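Local coordinates for putative RnfG subunit of electron transport complex (Thermotoga maritima, PDB 3DCZ), which probably serves as an FMN-carrying subunit of a membrane-bound complex that couples electron transfer to ion translocation across the membrane, at residues Ala27-Leu32 / Val42-Ile47; Val100-Ile105 / Asn114-Ile119; Val60-Lys65 / Tyr199-Glu204; Lys52-Glu57 / Leu70-Glu75; Gly152-Lys157 / Gln172-Val177. One frame throughout, in Å; residues are numbered along the deposited sequence.

Contact 1 of 5, residues Ala27-Leu32 / Val42-Ile47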
# COMPACT_ATOMS: atom_id res chain seq x y z
N ALA A 27 -4.71 9.11 5.59
CA ALA A 27 -4.32 7.94 4.79
C ALA A 27 -3.50 6.94 5.58
O ALA A 27 -3.69 5.73 5.45
CB ALA A 27 -3.56 8.36 3.50
N ILE A 28 -2.54 7.44 6.37
CA ILE A 28 -1.69 6.54 7.14
C ILE A 28 -2.55 5.81 8.18
O ILE A 28 -2.40 4.61 8.39
CB ILE A 28 -0.56 7.32 7.80
CG1 ILE A 28 0.35 7.86 6.71
CG2 ILE A 28 0.22 6.44 8.83
CD1 ILE A 28 1.46 8.84 7.22
N LYS A 29 -3.45 6.53 8.82
CA LYS A 29 -4.39 5.91 9.78
C LYS A 29 -5.23 4.85 9.08
O LYS A 29 -5.38 3.72 9.58
CB LYS A 29 -5.31 6.97 10.40
CG LYS A 29 -4.64 7.89 11.39
CD LYS A 29 -5.58 9.00 11.86
CE LYS A 29 -4.96 9.83 12.93
NZ LYS A 29 -5.98 10.77 13.44
N PHE A 30 -5.75 5.18 7.89
CA PHE A 30 -6.60 4.23 7.17
C PHE A 30 -5.88 2.92 6.87
O PHE A 30 -6.43 1.82 7.12
CB PHE A 30 -7.11 4.81 5.86
CG PHE A 30 -7.92 3.83 5.09
CD1 PHE A 30 -9.26 3.63 5.38
CD2 PHE A 30 -7.35 3.06 4.08
CE1 PHE A 30 -9.99 2.73 4.71
CE2 PHE A 30 -8.06 2.10 3.42
CZ PHE A 30 -9.42 1.96 3.71
N VAL A 31 -4.63 3.01 6.40
CA VAL A 31 -3.92 1.80 5.96
C VAL A 31 -3.44 0.95 7.13
O VAL A 31 -3.00 -0.21 6.96
CB VAL A 31 -2.76 2.12 4.97
CG1 VAL A 31 -3.36 2.77 3.66
CG2 VAL A 31 -1.72 2.98 5.59
N LEU A 32 -3.55 1.53 8.33
CA LEU A 32 -3.26 0.82 9.58
C LEU A 32 -4.51 0.26 10.25
O LEU A 32 -4.44 -0.24 11.36
CB LEU A 32 -2.44 1.69 10.52
CG LEU A 32 -0.94 1.84 10.16
CD1 LEU A 32 -0.34 3.03 10.92
CD2 LEU A 32 -0.17 0.56 10.46
N VAL A 42 -2.99 -0.30 15.20
CA VAL A 42 -2.22 0.56 16.08
C VAL A 42 -3.16 1.64 16.59
O VAL A 42 -3.93 2.19 15.81
CB VAL A 42 -1.05 1.23 15.28
CG1 VAL A 42 -0.14 2.09 16.19
CG2 VAL A 42 -0.22 0.18 14.56
N ASP A 43 -3.05 1.98 17.88
CA ASP A 43 -3.90 3.04 18.43
C ASP A 43 -3.77 4.29 17.59
O ASP A 43 -2.66 4.68 17.19
CB ASP A 43 -3.51 3.36 19.87
CG ASP A 43 -4.29 4.56 20.44
OD1 ASP A 43 -5.42 4.38 20.94
OD2 ASP A 43 -3.76 5.69 20.40
N GLU A 44 -4.90 4.96 17.38
CA GLU A 44 -4.93 6.12 16.51
C GLU A 44 -4.03 7.25 16.98
O GLU A 44 -3.36 7.88 16.16
CB GLU A 44 -6.36 6.61 16.33
CG GLU A 44 -6.47 7.82 15.44
CD GLU A 44 -7.89 8.32 15.26
OE1 GLU A 44 -8.83 7.70 15.80
OE2 GLU A 44 -8.06 9.36 14.58
N LYS A 45 -4.02 7.54 18.29
CA LYS A 45 -3.12 8.57 18.82
C LYS A 45 -1.64 8.17 18.72
O LYS A 45 -0.79 9.03 18.48
CB LYS A 45 -3.48 8.93 20.27
CG LYS A 45 -4.85 9.55 20.42
N GLU A 46 -1.35 6.88 18.92
CA GLU A 46 -0.00 6.36 18.74
C GLU A 46 0.43 6.57 17.29
O GLU A 46 1.56 6.93 17.01
CB GLU A 46 0.10 4.89 19.13
CG GLU A 46 1.52 4.30 19.01
CD GLU A 46 1.62 2.81 19.42
OE1 GLU A 46 0.84 2.37 20.29
OE2 GLU A 46 2.51 2.08 18.89
N ILE A 47 -0.46 6.32 16.34
CA ILE A 47 -0.10 6.55 14.94
C ILE A 47 0.31 8.02 14.73
O ILE A 47 1.35 8.28 14.13
CB ILE A 47 -1.25 6.19 13.97
CG1 ILE A 47 -1.56 4.67 14.02
CG2 ILE A 47 -0.91 6.67 12.57
CD1 ILE A 47 -2.84 4.28 13.27

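Contact 2 of 5, residues Val100-Ile105 / Asn114-Ile119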
# COMPACT_ATOMS: atom_id res chain seq x y z
N VAL A 100 0.19 7.35 -3.71
CA VAL A 100 -0.41 6.12 -3.19
C VAL A 100 0.26 5.79 -1.83
O VAL A 100 1.49 5.67 -1.78
CB VAL A 100 -0.15 4.90 -4.12
CG1 VAL A 100 -0.86 3.65 -3.55
CG2 VAL A 100 -0.61 5.18 -5.55
N VAL A 101 -0.54 5.65 -0.76
CA VAL A 101 -0.04 5.30 0.59
C VAL A 101 -0.40 3.83 0.78
O VAL A 101 -1.48 3.39 0.38
CB VAL A 101 -0.73 6.18 1.69
CG1 VAL A 101 -0.25 5.76 3.07
CG2 VAL A 101 -0.44 7.69 1.38
N ALA A 102 0.50 3.06 1.35
CA ALA A 102 0.26 1.63 1.55
C ALA A 102 0.93 1.14 2.81
O ALA A 102 1.95 1.68 3.21
CB ALA A 102 0.71 0.82 0.34
N CYS A 103 0.34 0.11 3.40
CA CYS A 103 0.84 -0.53 4.60
C CYS A 103 1.14 -1.99 4.26
O CYS A 103 0.30 -2.73 3.74
CB CYS A 103 -0.20 -0.50 5.74
SG CYS A 103 0.33 -1.51 7.16
N PHE A 104 2.38 -2.40 4.55
CA PHE A 104 2.85 -3.76 4.38
C PHE A 104 3.17 -4.29 5.77
O PHE A 104 3.73 -3.59 6.60
CB PHE A 104 4.12 -3.82 3.54
CG PHE A 104 3.92 -3.39 2.12
CD1 PHE A 104 3.95 -2.04 1.74
CD2 PHE A 104 3.72 -4.34 1.13
CE1 PHE A 104 3.70 -1.65 0.42
CE2 PHE A 104 3.54 -3.94 -0.22
CZ PHE A 104 3.53 -2.58 -0.56
N ILE A 105 2.85 -5.54 5.99
CA ILE A 105 3.13 -6.19 7.26
C ILE A 105 4.08 -7.34 7.04
O ILE A 105 3.87 -8.20 6.18
CB ILE A 105 1.84 -6.64 7.95
CG1 ILE A 105 0.99 -5.40 8.27
CG2 ILE A 105 2.14 -7.47 9.22
CD1 ILE A 105 -0.44 -5.67 8.67
N ASN A 114 -1.33 -4.95 3.45
CA ASN A 114 -2.50 -4.81 4.31
C ASN A 114 -3.56 -3.93 3.72
O ASN A 114 -4.73 -4.25 3.78
CB ASN A 114 -2.09 -4.26 5.67
CG ASN A 114 -3.24 -4.19 6.68
OD1 ASN A 114 -3.69 -5.24 7.17
ND2 ASN A 114 -3.69 -2.95 7.04
N SER A 115 -3.16 -2.75 3.24
CA SER A 115 -4.11 -1.73 2.82
C SER A 115 -3.46 -0.66 2.01
O SER A 115 -2.26 -0.51 2.01
CB SER A 115 -4.83 -1.14 4.03
OG SER A 115 -5.82 -0.19 3.72
N VAL A 116 -4.29 0.06 1.28
CA VAL A 116 -3.85 1.06 0.33
C VAL A 116 -4.82 2.22 0.37
O VAL A 116 -6.04 2.00 0.51
CB VAL A 116 -3.91 0.49 -1.13
CG1 VAL A 116 -3.47 1.52 -2.14
CG2 VAL A 116 -3.11 -0.79 -1.24
N ARG A 117 -4.31 3.45 0.21
CA ARG A 117 -5.16 4.63 0.05
C ARG A 117 -4.50 5.53 -0.98
O ARG A 117 -3.37 5.95 -0.78
CB ARG A 117 -5.31 5.38 1.37
CG ARG A 117 -6.04 6.73 1.26
CD ARG A 117 -7.53 6.55 1.19
NE ARG A 117 -8.16 6.85 2.49
CZ ARG A 117 -9.28 6.30 2.95
NH1 ARG A 117 -9.93 5.37 2.25
NH2 ARG A 117 -9.73 6.67 4.15
N VAL A 118 -5.22 5.83 -2.05
CA VAL A 118 -4.73 6.70 -3.10
C VAL A 118 -5.20 8.09 -2.73
O VAL A 118 -6.41 8.30 -2.52
CB VAL A 118 -5.28 6.25 -4.50
CG1 VAL A 118 -4.70 7.11 -5.58
CG2 VAL A 118 -4.95 4.78 -4.75
N ILE A 119 -4.27 9.04 -2.63
CA ILE A 119 -4.62 10.44 -2.33
C ILE A 119 -4.50 11.25 -3.61
O ILE A 119 -3.45 11.31 -4.24
CB ILE A 119 -3.72 11.11 -1.27
CG1 ILE A 119 -3.66 10.30 0.03
CG2 ILE A 119 -4.25 12.47 -0.92
CD1 ILE A 119 -2.50 10.71 0.90

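Contact 3 of 5, residues Val60-Lys65 / Tyr199-Glu204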
# COMPACT_ATOMS: atom_id res chain seq x y z
N VAL A 60 11.73 11.89 -1.21
CA VAL A 60 12.05 10.73 -2.06
C VAL A 60 13.02 9.78 -1.34
O VAL A 60 14.12 10.20 -0.90
CB VAL A 60 12.66 11.14 -3.39
CG1 VAL A 60 13.12 9.89 -4.19
CG2 VAL A 60 11.66 12.02 -4.19
N LEU A 61 12.62 8.52 -1.27
CA LEU A 61 13.55 7.46 -0.82
C LEU A 61 14.34 6.82 -1.93
O LEU A 61 15.56 6.64 -1.80
CB LEU A 61 12.80 6.36 -0.08
CG LEU A 61 12.25 6.73 1.28
CD1 LEU A 61 11.30 5.58 1.76
CD2 LEU A 61 13.33 7.05 2.27
N LYS A 62 13.69 6.50 -3.04
CA LYS A 62 14.37 5.89 -4.18
C LYS A 62 13.59 6.12 -5.46
O LYS A 62 12.34 6.01 -5.46
CB LYS A 62 14.57 4.40 -3.99
CG LYS A 62 15.41 3.76 -5.09
CD LYS A 62 16.07 2.48 -4.59
CE LYS A 62 16.89 1.81 -5.70
NZ LYS A 62 17.75 0.71 -5.13
N GLU A 63 14.30 6.49 -6.51
CA GLU A 63 13.73 6.63 -7.81
C GLU A 63 14.06 5.38 -8.63
O GLU A 63 15.23 4.98 -8.66
CB GLU A 63 14.29 7.90 -8.52
CG GLU A 63 13.59 8.22 -9.81
CD GLU A 63 14.17 9.39 -10.59
OE1 GLU A 63 15.21 9.94 -10.20
OE2 GLU A 63 13.59 9.68 -11.67
N TYR A 64 13.06 4.83 -9.30
CA TYR A 64 13.17 3.70 -10.20
C TYR A 64 12.76 4.11 -11.61
O TYR A 64 12.11 5.14 -11.81
CB TYR A 64 12.26 2.57 -9.74
CG TYR A 64 12.57 1.98 -8.38
CD1 TYR A 64 13.47 0.95 -8.23
CD2 TYR A 64 11.96 2.50 -7.22
CE1 TYR A 64 13.74 0.40 -7.01
CE2 TYR A 64 12.22 1.94 -6.00
CZ TYR A 64 13.09 0.89 -5.88
OH TYR A 64 13.40 0.31 -4.65
N LYS A 65 13.06 3.27 -12.61
CA LYS A 65 12.67 3.60 -13.97
C LYS A 65 11.17 3.86 -14.09
O LYS A 65 10.74 4.72 -14.85
CB LYS A 65 13.10 2.50 -14.97
CG LYS A 65 12.91 2.87 -16.40
N TYR A 199 7.00 -2.42 -2.57
CA TYR A 199 7.39 -3.77 -2.16
C TYR A 199 8.86 -4.05 -2.49
O TYR A 199 9.60 -4.55 -1.63
CB TYR A 199 6.47 -4.79 -2.80
CG TYR A 199 6.85 -6.22 -2.50
CD1 TYR A 199 6.61 -6.79 -1.23
CD2 TYR A 199 7.43 -7.03 -3.48
CE1 TYR A 199 6.96 -8.12 -0.97
CE2 TYR A 199 7.78 -8.34 -3.21
CZ TYR A 199 7.53 -8.88 -1.96
OH TYR A 199 7.85 -10.22 -1.73
N ARG A 200 9.29 -3.68 -3.70
CA ARG A 200 10.68 -3.83 -4.07
C ARG A 200 11.58 -3.13 -3.08
O ARG A 200 12.57 -3.69 -2.62
CB ARG A 200 10.92 -3.27 -5.43
CG ARG A 200 10.65 -4.23 -6.52
CD ARG A 200 11.06 -3.60 -7.85
NE ARG A 200 12.48 -3.27 -7.95
CZ ARG A 200 13.03 -2.62 -8.99
NH1 ARG A 200 12.28 -2.16 -9.99
NH2 ARG A 200 14.31 -2.42 -9.03
N TYR A 201 11.23 -1.90 -2.75
CA TYR A 201 12.05 -1.12 -1.83
C TYR A 201 12.11 -1.77 -0.45
O TYR A 201 13.17 -1.93 0.10
CB TYR A 201 11.49 0.32 -1.75
CG TYR A 201 12.28 1.17 -0.78
CD1 TYR A 201 13.40 1.86 -1.21
CD2 TYR A 201 11.94 1.22 0.57
CE1 TYR A 201 14.17 2.62 -0.34
CE2 TYR A 201 12.71 2.01 1.45
CZ TYR A 201 13.82 2.70 0.97
OH TYR A 201 14.59 3.48 1.81
N LEU A 202 10.96 -2.16 0.10
CA LEU A 202 10.94 -2.83 1.41
C LEU A 202 11.80 -4.09 1.43
O LEU A 202 12.51 -4.36 2.39
CB LEU A 202 9.52 -3.21 1.81
CG LEU A 202 8.61 -2.08 2.23
CD1 LEU A 202 7.17 -2.59 2.53
CD2 LEU A 202 9.20 -1.39 3.46
N GLU A 203 11.69 -4.89 0.38
CA GLU A 203 12.53 -6.08 0.26
C GLU A 203 14.02 -5.75 0.25
O GLU A 203 14.80 -6.48 0.88
CB GLU A 203 12.16 -6.85 -1.01
CG GLU A 203 10.84 -7.58 -0.89
CD GLU A 203 10.93 -8.77 0.03
OE1 GLU A 203 11.91 -9.53 -0.10
OE2 GLU A 203 10.05 -8.97 0.86
N GLU A 204 14.39 -4.67 -0.45
CA GLU A 204 15.80 -4.22 -0.55
C GLU A 204 16.35 -3.82 0.81
O GLU A 204 17.48 -4.17 1.17
CB GLU A 204 15.97 -3.00 -1.44
CG GLU A 204 15.97 -3.19 -2.94
CD GLU A 204 16.09 -1.83 -3.65
OE1 GLU A 204 16.90 -0.99 -3.19
OE2 GLU A 204 15.34 -1.58 -4.62
O HOH W 1 16.58 4.85 0.78

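Contact 4 of 5, residues Lys52-Glu57 / Leu70-Glu75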
# COMPACT_ATOMS: atom_id res chain seq x y z
N LYS A 52 4.39 12.08 13.60
CA LYS A 52 4.98 13.38 13.95
C LYS A 52 6.46 13.25 14.35
O LYS A 52 7.31 14.02 13.91
CB LYS A 52 4.15 14.08 15.02
CG LYS A 52 2.92 14.80 14.42
CD LYS A 52 1.82 15.06 15.43
CE LYS A 52 0.69 15.91 14.85
NZ LYS A 52 0.94 17.37 15.00
N LYS A 53 6.77 12.25 15.16
CA LYS A 53 8.16 12.00 15.59
C LYS A 53 9.08 11.58 14.42
O LYS A 53 10.24 11.96 14.36
CB LYS A 53 8.17 10.92 16.68
CG LYS A 53 9.55 10.56 17.22
CD LYS A 53 9.43 9.43 18.26
CE LYS A 53 10.79 9.08 18.88
NZ LYS A 53 10.68 7.98 19.90
N THR A 54 8.56 10.78 13.51
CA THR A 54 9.35 10.32 12.36
C THR A 54 9.53 11.47 11.36
O THR A 54 10.58 11.61 10.75
CB THR A 54 8.66 9.14 11.66
OG1 THR A 54 8.40 8.09 12.60
CG2 THR A 54 9.51 8.59 10.54
N GLY A 55 8.47 12.26 11.19
CA GLY A 55 8.47 13.42 10.34
C GLY A 55 7.31 13.32 9.36
O GLY A 55 7.14 12.29 8.71
N ILE A 56 6.51 14.38 9.27
CA ILE A 56 5.32 14.38 8.42
C ILE A 56 5.65 14.80 6.99
O ILE A 56 4.81 14.67 6.10
CB ILE A 56 4.22 15.32 9.02
CG1 ILE A 56 2.84 15.08 8.39
CG2 ILE A 56 4.62 16.78 8.81
CD1 ILE A 56 2.28 13.70 8.28
N GLU A 57 6.86 15.29 6.75
CA GLU A 57 7.28 15.62 5.40
C GLU A 57 7.20 14.40 4.49
O GLU A 57 7.16 13.27 4.96
CB GLU A 57 8.71 16.14 5.40
CG GLU A 57 9.81 15.07 5.45
CD GLU A 57 10.17 14.55 6.82
OE1 GLU A 57 9.62 15.00 7.83
OE2 GLU A 57 11.07 13.68 6.86
N LEU A 70 8.44 7.02 -1.91
CA LEU A 70 8.45 8.21 -1.08
C LEU A 70 8.44 7.86 0.39
O LEU A 70 7.72 6.96 0.82
CB LEU A 70 7.23 9.03 -1.42
CG LEU A 70 7.10 9.45 -2.88
CD1 LEU A 70 5.70 10.01 -3.17
CD2 LEU A 70 8.13 10.53 -3.20
N GLY A 71 9.24 8.57 1.16
CA GLY A 71 9.32 8.33 2.60
C GLY A 71 8.87 9.56 3.37
O GLY A 71 8.29 10.49 2.81
N PRO A 72 9.12 9.58 4.68
CA PRO A 72 9.81 8.56 5.43
C PRO A 72 9.17 7.20 5.43
O PRO A 72 7.98 7.06 5.19
CB PRO A 72 9.73 9.10 6.89
CG PRO A 72 9.50 10.51 6.77
CD PRO A 72 8.72 10.72 5.52
N LEU A 73 9.99 6.19 5.72
CA LEU A 73 9.49 4.85 5.99
C LEU A 73 8.94 4.93 7.42
O LEU A 73 9.71 5.06 8.37
CB LEU A 73 10.65 3.86 5.90
CG LEU A 73 10.27 2.42 6.23
CD1 LEU A 73 9.16 1.92 5.32
CD2 LEU A 73 11.49 1.54 6.15
N TYR A 74 7.63 4.85 7.60
CA TYR A 74 7.04 4.84 8.93
C TYR A 74 6.93 3.40 9.42
O TYR A 74 6.42 2.53 8.69
CB TYR A 74 5.63 5.45 8.90
CG TYR A 74 5.63 6.87 8.44
CD1 TYR A 74 6.01 7.91 9.28
CD2 TYR A 74 5.23 7.20 7.15
CE1 TYR A 74 5.99 9.24 8.85
CE2 TYR A 74 5.22 8.51 6.71
CZ TYR A 74 5.58 9.54 7.56
OH TYR A 74 5.60 10.89 7.15
N GLU A 75 7.39 3.16 10.64
CA GLU A 75 7.40 1.83 11.24
C GLU A 75 6.46 1.75 12.42
O GLU A 75 6.38 2.69 13.22
CB GLU A 75 8.77 1.54 11.79
CG GLU A 75 9.87 1.54 10.75
CD GLU A 75 11.19 1.12 11.35
OE1 GLU A 75 11.41 -0.10 11.45
OE2 GLU A 75 11.98 1.98 11.76
O HOH W 2 8.72 5.32 12.29

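Contact 5 of 5, residues Gly152-Lys157 / Gln172-Val177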
# COMPACT_ATOMS: atom_id res chain seq x y z
N GLY A 152 4.06 -10.69 -8.00
CA GLY A 152 3.97 -9.35 -8.60
C GLY A 152 2.51 -8.99 -8.78
O GLY A 152 1.75 -9.78 -9.31
N LEU A 153 2.10 -7.80 -8.35
CA LEU A 153 0.72 -7.37 -8.57
C LEU A 153 0.47 -7.00 -10.02
O LEU A 153 1.33 -6.42 -10.68
CB LEU A 153 0.42 -6.17 -7.68
CG LEU A 153 0.58 -6.34 -6.19
CD1 LEU A 153 0.42 -4.95 -5.56
CD2 LEU A 153 -0.50 -7.30 -5.71
N ARG A 154 -0.74 -7.27 -10.51
CA ARG A 154 -1.12 -6.89 -11.85
C ARG A 154 -2.62 -6.76 -11.90
O ARG A 154 -3.33 -7.43 -11.13
CB ARG A 154 -0.59 -7.90 -12.84
CG ARG A 154 -1.01 -9.25 -12.58
CD ARG A 154 -0.31 -10.20 -13.57
NE ARG A 154 -0.61 -11.55 -13.16
CZ ARG A 154 -0.64 -12.58 -13.98
NH1 ARG A 154 -0.34 -12.44 -15.26
NH2 ARG A 154 -0.95 -13.75 -13.48
N VAL A 155 -3.10 -5.87 -12.76
CA VAL A 155 -4.54 -5.77 -12.98
C VAL A 155 -5.05 -7.01 -13.74
O VAL A 155 -4.28 -7.66 -14.47
CB VAL A 155 -4.89 -4.45 -13.70
CG1 VAL A 155 -4.44 -3.25 -12.87
CG2 VAL A 155 -4.31 -4.41 -15.15
N ASP A 156 -6.34 -7.34 -13.60
CA ASP A 156 -6.85 -8.60 -14.18
C ASP A 156 -6.74 -8.66 -15.71
O ASP A 156 -6.55 -9.76 -16.25
CB ASP A 156 -8.26 -8.98 -13.66
CG ASP A 156 -9.35 -8.02 -14.08
OD1 ASP A 156 -9.22 -6.79 -13.89
OD2 ASP A 156 -10.39 -8.54 -14.56
N LYS A 157 -6.83 -7.50 -16.38
CA LYS A 157 -6.68 -7.43 -17.85
C LYS A 157 -5.35 -8.04 -18.24
O LYS A 157 -5.26 -8.78 -19.19
CB LYS A 157 -6.75 -5.98 -18.36
CG LYS A 157 -8.12 -5.61 -18.89
CD LYS A 157 -8.25 -4.11 -19.14
N GLN A 172 -3.78 -14.24 -5.57
CA GLN A 172 -2.80 -14.52 -6.64
C GLN A 172 -2.03 -13.25 -7.04
O GLN A 172 -1.20 -13.28 -7.97
CB GLN A 172 -3.50 -15.09 -7.88
CG GLN A 172 -4.25 -16.38 -7.63
CD GLN A 172 -5.14 -16.80 -8.80
OE1 GLN A 172 -6.35 -17.01 -8.64
NE2 GLN A 172 -4.54 -16.87 -9.99
N GLY A 173 -2.28 -12.14 -6.35
CA GLY A 173 -1.68 -10.85 -6.72
C GLY A 173 -2.36 -10.15 -7.88
O GLY A 173 -1.77 -9.26 -8.50
N ILE A 174 -3.61 -10.53 -8.17
CA ILE A 174 -4.34 -9.98 -9.28
C ILE A 174 -5.44 -9.06 -8.73
O ILE A 174 -6.25 -9.49 -7.90
CB ILE A 174 -4.95 -11.13 -10.14
CG1 ILE A 174 -3.85 -11.97 -10.77
CG2 ILE A 174 -5.89 -10.56 -11.20
CD1 ILE A 174 -4.35 -13.27 -11.43
N VAL A 175 -5.45 -7.82 -9.21
CA VAL A 175 -6.41 -6.80 -8.81
C VAL A 175 -7.49 -6.75 -9.87
O VAL A 175 -7.22 -6.38 -11.02
CB VAL A 175 -5.71 -5.44 -8.67
CG1 VAL A 175 -6.76 -4.30 -8.39
CG2 VAL A 175 -4.60 -5.54 -7.58
N LYS A 176 -8.72 -7.11 -9.47
CA LYS A 176 -9.82 -7.17 -10.40
C LYS A 176 -10.45 -5.79 -10.48
O LYS A 176 -11.01 -5.32 -9.50
CB LYS A 176 -10.85 -8.21 -9.97
CG LYS A 176 -11.92 -8.39 -11.02
CD LYS A 176 -12.82 -9.54 -10.68
CE LYS A 176 -13.80 -9.81 -11.81
NZ LYS A 176 -14.76 -10.85 -11.41
N VAL A 177 -10.33 -5.16 -11.64
CA VAL A 177 -10.95 -3.85 -11.86
C VAL A 177 -11.71 -3.76 -13.19
O VAL A 177 -12.40 -2.76 -13.43
CB VAL A 177 -9.90 -2.68 -11.77
CG1 VAL A 177 -9.52 -2.40 -10.31
CG2 VAL A 177 -8.66 -2.96 -12.62
O HOH W 3 -0.11 -11.58 -10.15
O HOH W 4 -0.67 -14.50 -10.60

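Contact 1 of 5, residues Ala27-Leu32 / Val42-Ile47
The end of helix 22-31 meets the start of helix 44-54, with Leu32 just after the first and Val42 just before the second. Ile47 is the central apolar group. Its CD1 touches Leu32 CD1 at 3.7 Å, the two side chains running past each other in opposite directions. Its CG2 branch, anti to the backbone N, meets Ile28 CG2 at 3.9 Å. Leu32 CD2 also reaches Val42 CG2. This makes a packed helix pair at the N-terminal end of the modelled chain, and Phe76 of strand 67-77 touches Ile28, Leu32 and Val42. The extended Lys29 chain brings NZ to 2.8 Å from Glu44 OE2, a salt bridge on the anti lone pair. Glu48 gives Lys29 a second salt bridge. With an alanine at this position, Glu44 and Glu48 would probably lose the positive charge they share. Asp43 caps helix 44-54: its OD2 accepts from Glu46 N at 3.1 Å and, weakly, from Lys45 N.

Contact 2 of 5, residues Val100-Ile105 / Asn114-Ile119
Val100 and Val116 interlock on one face of this antiparallel strand pair. Val100 CG1 and Val116 CG1 meet at 3.7 Å. Both branches lie anti to their own backbone N, which turns them to each other across the diagonal. Val118 CG2 flanks the same Val100 methyl more loosely at 4.4 Å. Ala102 is the low point of this face, and Leu195 and Met198 of helix 188-206 pack on its small methyl. On the other face, Ile119 extends CD1 to Val101 CG2 at 3.7 Å, while Ala27 of helix 22-31 packs on Ile119. Further along, the Asn114 side chain leans on Cys103 and Ile105: Cys103 SG lies 4.0 Å from its CB, and Ile105 CD1 comes to 3.6 Å from its OD1. Its ND2 is held by Val31 O and Lys33 O. The backbones pair regularly at Val101 and Arg117, with bonds of 2.8 Å in both directions, Val101 N to Arg117 O and Arg117 N to Val101 O. At Cys103 the pattern slips. Cys103 O takes Asn114 N at 2.8 Å and Ser115 N only weakly, so two residues face one. This is a classic beta bulge in the hairpin of strands 98-107 and 110-120, within the FMN-binding domain.

Contact 3 of 5, residues Val60-Lys65 / Tyr199-Glu204
Tyr64 and Lys62 both reach from the strand to Glu204, and come at its carboxylate from different directions. Tyr64 OH donates to Glu204 OE2 at 2.7 Å. It arrives from above the carboxylate plane, with ring and carboxylate planes 78° apart. Lys62 NZ makes a salt bridge to Glu204 OE1, also at 2.7 Å, on its syn side, somewhat out of the carboxylate plane. Each carboxylate oxygen thus has its own donor. Lys62 CG lies over one face of the Tyr64 ring, so the lysine chain runs beside the tyrosine on its way to the acid. A leucine in place of Glu204 would probably leave the Lys62 charge without its mate and the Tyr64 hydroxyl without its acceptor. The setting is an outer strand, 59-64, of the antiparallel sheet; segments 60-64 and 199-204 cross at 114°. Arg200, one turn before Glu204, lays a guanidinium face against the Tyr64 ring carbon CD1. The two planes are 57° apart, so the groups are not stacked. Tyr201 points its ring at the strand, CG anti to the backbone N. Tyr64 OH sits at the edge of that ring, 3.5 Å from Tyr201 CB. Leu61 crosses Tyr201 at about a right angle, its CD1 3.9 Å from Tyr201 CE2. A water links Tyr201 OH, at 2.6 Å, to Leu61 O, to which it donates over a longer 3.3 Å.

Contact 4 of 5, residues Lys52-Glu57 / Leu70-Glu75
This is a partly buried contact in which Thr54, Gly55 and Glu57, at the end of helix 44-54 and just beyond it, rest on Pro72 and Tyr74 of strand 67-77. Tyr74 OH donates to Gly55 O at 2.6 Å, in the carbonyl plane. The carbonyl lies at the edge of the tyrosine ring. Thr54 CB approaches ring atom CD1 of Tyr74 at 3.8 Å. Thr54 CG2, anti to the backbone N, rests 3.7 Å from Pro72 CB. Pro72, after a cis peptide, also lies 3.5 Å through its CG from both Gly55 O and Glu57 OE2. Gly55 leaves the helix with positive phi, at angles that would jam a CB against the preceding carbonyl. A water joins Thr54 OG1, to which it donates, to Glu75 N, while Thr54 OG1 also bonds Ile50 O. Lys24 of helix 22-31 hydrogen-bonds both Tyr74 OH and Ile56 O, and Val51 of helix 44-54 packs on Tyr74, so both N-terminal helices meet the strand here.

Contact 5 of 5, residues Gly152-Lys157 / Gln172-Val177
Arg154 and Asp156 pair through the backbone with Gly173 and Val175. Arg154 N donates to Gly173 O at 3.0 Å, nearly along the C=O axis. Val175 N returns a straight bond to Arg154 O at 2.9 Å (N-H...O 169°). Asp156 N reaches Val175 O at 2.9 Å, but from above the carbonyl plane and more bent. A side-chain bond follows: Val177 N donates to Asp156 OD1 at 3.0 Å, from above the carboxylate plane. Asp156 CG sits between backbone N and carbonyl carbon (chi1 66°), which brings OD1 within bonding distance of Val177 N. Asp156 OD2 is taken by Ser178 OG. Van der Waals contacts add to this. Ile174 CG2 touches Asp156 CB at 3.8 Å, Val155 CB meets Val177 CG2 at 4.2 Å, and Leu153 CD2 lies 3.6 Å from Gly173 O. The Ile174 and Arg154 side chains lie side by side, pointing the same way, CD1 near NH2. Two waters connect Arg154 to Gln172 O. One accepts from NE and donates to Gly152 O at 2.7 Å; the other accepts from NH2. Gly173, following helix 166-170, closes it with a Schellman motif. The whole is a small beta-alpha-beta unit of two short parallel strands within the FMN-binding domain.

Contact 2, nearest the middle of the chain, lies within the five-stranded antiparallel sheet, and contacts 1, 3 and 4 pack against or reach it. Contact 5 lies apart, its centre 29 Å from that of contact 4 and 26 Å from that of contact 1. Contact 1 touches contact 2 through Phe30, whose CE2 packs 3.2 Å from Ser115 OG and whose ring makes a cation-pi interaction with Arg117. Contact 3 meets contact 2 from helix 188-206, Leu202 CD1 lying 3.4 Å from Phe104 CD1. Contacts 3 and 4 use neighbouring strands, 59-64 and 67-77. Contacts 1 and 4 both use helix 44-54. The predicted FMN attachment site, Thr185, is not modelled, and no flavin is present. Contact 5 precedes that gap.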